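Local coordinates for glycerophosphodiester phosphodiesterase (Parabacteroides distasonis, PDB 3NO3), which belongs to the glycerophosphodiester phosphodiesterase family, adopts a TIM-barrel fold and binds a magnesium ion, at residues A[121-124]-A[125-129]. Residues are numbered along the deposited sequence; the frame is centred on the assembly and turned at random.
Sequences VQMV and KRMKL
Val124 O accepts a hydrogen bond from Leu129 N at 3.1 Å, and this bond closes the C-terminal end of helix 110-126. Three bonds of the ordinary i to i+4 kind come before it. Val121 O takes Lys125 N, Gln122 O takes Arg126 N, and Met123 O takes Met127 N, each at 2.9 Å. Lys128 then turns to positive phi (64°), and its N reaches back to Lys125 O at 3.1 Å. Together with the Leu129 bond this makes a Schellman motif, which gives the amides just past the helix acceptors in its last turn. Lys125 O also accepts a hydrogen bond from a bound di(hydroxyethyl)ether, probably from the crystallisation liquor.

On one flank Met123 lies alongside both Arg126 and Met127. Met123 is a selenomethionine with CG anti to the backbone N (chi1 -179°), and its chain then bends twice. This carries SE of Met123 over one face of the Arg126 guanidinium, 3.7 Å from NH2. Met123 SE also lies 3.9 Å from Met127 CG. Arg126 NH2 finds its strongest polar partner outside the turn, in a salt bridge to Glu86 of helix 85-94.

The turn sits in the beta-alpha-beta unit that leads from strand 99-104 to strand 133-137. Val124 packs inward on Phe102 and Tyr135 of those strands, while Met123 and Leu129 touch Leu89 of helix 85-94.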
ATOM      1  N   VAL A 121       8.309  -9.469  -6.676  1.00 12.72           N
ATOM      2  CA  VAL A 121       8.693 -10.466  -5.685  1.00 14.06           C
ATOM      3  C   VAL A 121      10.202 -10.756  -5.709  1.00 14.20           C
ATOM      4  O   VAL A 121      10.817 -10.793  -4.650  1.00 14.71           O
ATOM      5  CB  VAL A 121       7.909 -11.802  -5.904  1.00 15.18           C
ATOM      6  CG1 VAL A 121       8.544 -12.991  -5.092  1.00 14.84           C
ATOM      7  CG2 VAL A 121       6.417 -11.537  -5.565  1.00 13.86           C
ATOM      8  N   GLN A 122      10.788 -10.808  -6.901  1.00 13.58           N
ATOM      9  CA  GLN A 122      12.228 -10.986  -7.072  1.00 15.00           C
ATOM     10  C   GLN A 122      13.060  -9.831  -6.476  1.00 14.25           C
ATOM     11  O   GLN A 122      14.070 -10.072  -5.806  1.00 14.76           O
ATOM     12  CB  GLN A 122      12.561 -11.214  -8.557  1.00 14.57           C
ATOM     13  CG  GLN A 122      12.087 -12.615  -9.034  1.00 15.97           C
ATOM     14  CD  GLN A 122      12.256 -12.858 -10.494  1.00 16.01           C
ATOM     15  OE1 GLN A 122      12.608 -11.961 -11.258  1.00 15.13           O
ATOM     16  NE2 GLN A 122      12.015 -14.101 -10.909  1.00 15.46           N
HETATM   17  N   MSE A 123      12.623  -8.610  -6.693  1.00 14.24           N
HETATM   18  CA  MSE A 123      13.293  -7.445  -6.135  1.00 14.50           C
HETATM   19  C   MSE A 123      13.197  -7.415  -4.608  1.00 15.34           C
HETATM   20  O   MSE A 123      14.221  -7.209  -3.929  1.00 15.44           O
HETATM   21  CB  MSE A 123      12.721  -6.174  -6.700  1.00 14.78           C
HETATM   22  CG  MSE A 123      13.390  -4.862  -6.169  1.00 15.85           C
HETATM   23 SE   MSE A 123      15.251  -4.721  -6.619  0.75 12.69          SE
HETATM   24  CE  MSE A 123      14.980  -4.290  -8.493  1.00 12.43           C
ATOM     25  N   VAL A 124      11.990  -7.640  -4.078  1.00 14.23           N
ATOM     26  CA  VAL A 124      11.753  -7.686  -2.625  1.00 14.34           C
ATOM     27  C   VAL A 124      12.623  -8.757  -1.989  1.00 15.53           C
ATOM     28  O   VAL A 124      13.265  -8.506  -0.952  1.00 15.04           O
ATOM     29  CB  VAL A 124      10.249  -7.840  -2.297  1.00 14.05           C
ATOM     30  CG1 VAL A 124      10.018  -8.105  -0.784  1.00 12.28           C
ATOM     31  CG2 VAL A 124       9.507  -6.537  -2.724  1.00 13.39           C
ATOM     32  N   LYS A 125      12.711  -9.905  -2.657  1.00 14.85           N
ATOM     33  CA  LYS A 125      13.552 -10.994  -2.179  1.00 16.22           C
ATOM     34  C   LYS A 125      15.023 -10.617  -2.147  1.00 15.75           C
ATOM     35  O   LYS A 125      15.701 -10.819  -1.116  1.00 16.79           O
ATOM     36  CB  LYS A 125      13.389 -12.236  -3.064  1.00 15.90           C
ATOM     37  CG  LYS A 125      14.126 -13.451  -2.596  1.00 18.09           C
ATOM     38  CD  LYS A 125      13.973 -14.629  -3.570  1.00 20.24           C
ATOM     39  CE  LYS A 125      14.907 -15.755  -3.223  1.00 24.56           C
ATOM     40  NZ  LYS A 125      14.857 -16.854  -4.215  1.00 23.89           N
ATOM     41  N   ARG A 126      15.552 -10.116  -3.266  1.00 16.01           N
ATOM     42  CA  ARG A 126      16.999  -9.767  -3.272  1.00 16.83           C
ATOM     43  C   ARG A 126      17.348  -8.608  -2.347  1.00 17.38           C
ATOM     44  O   ARG A 126      18.496  -8.538  -1.884  1.00 17.95           O
ATOM     45  CB  ARG A 126      17.583  -9.620  -4.698  1.00 16.94           C
ATOM     46  CG  ARG A 126      17.566  -8.320  -5.362  1.00 19.65           C
ATOM     47  CD  ARG A 126      18.495  -8.309  -6.601  1.00 20.22           C
ATOM     48  NE  ARG A 126      18.445  -7.014  -7.258  1.00 20.31           N
ATOM     49  CZ  ARG A 126      19.042  -5.906  -6.842  1.00 15.71           C
ATOM     50  NH1 ARG A 126      19.760  -5.869  -5.739  1.00 17.02           N
ATOM     51  NH2 ARG A 126      18.873  -4.796  -7.537  1.00 18.90           N
HETATM   52  N   MSE A 127      16.370  -7.724  -2.046  1.00 17.48           N
HETATM   53  CA  MSE A 127      16.593  -6.638  -1.096  1.00 19.25           C
HETATM   54  C   MSE A 127      16.373  -7.026   0.366  1.00 19.42           C
HETATM   55  O   MSE A 127      16.506  -6.186   1.261  1.00 20.13           O
HETATM   56  CB  MSE A 127      15.765  -5.407  -1.480  1.00 18.21           C
HETATM   57  CG  MSE A 127      16.073  -4.867  -2.860  1.00 19.32           C
HETATM   58 SE   MSE A 127      17.868  -4.351  -3.144  0.75 15.24          SE
HETATM   59  CE  MSE A 127      17.843  -2.903  -1.899  1.00 19.48           C
ATOM     60  N   LYS A 128      16.058  -8.294   0.602  1.00 20.56           N
ATOM     61  CA  LYS A 128      15.919  -8.888   1.932  1.00 21.29           C
ATOM     62  C   LYS A 128      14.752  -8.283   2.749  1.00 20.27           C
ATOM     63  O   LYS A 128      14.902  -8.018   3.922  1.00 18.80           O
ATOM     64  CB  LYS A 128      17.240  -8.894   2.707  1.00 22.42           C
ATOM     65  CG  LYS A 128      18.391  -9.558   1.924  1.00 26.46           C
ATOM     66  CD  LYS A 128      19.656  -9.717   2.802  1.00 31.96           C
ATOM     67  CE  LYS A 128      19.511 -10.916   3.728  1.00 36.24           C
ATOM     68  NZ  LYS A 128      20.678 -11.028   4.650  1.00 41.85           N
ATOM     69  N   LEU A 129      13.606  -8.084   2.103  1.00 19.63           N
ATOM     70  CA  LEU A 129      12.456  -7.399   2.722  1.00 19.12           C
ATOM     71  C   LEU A 129      11.157  -8.209   2.631  1.00 19.34           C
ATOM     72  O   LEU A 129      10.080  -7.686   2.928  1.00 18.67           O
ATOM     73  CB  LEU A 129      12.317  -6.014   2.138  1.00 18.12           C
ATOM     74  CG  LEU A 129      13.292  -4.992   2.673  1.00 20.99           C
ATOM     75  CD1 LEU A 129      13.324  -3.762   1.761  1.00 21.64           C
ATOM     76  CD2 LEU A 129      12.962  -4.591   4.114  1.00 18.50           C
TER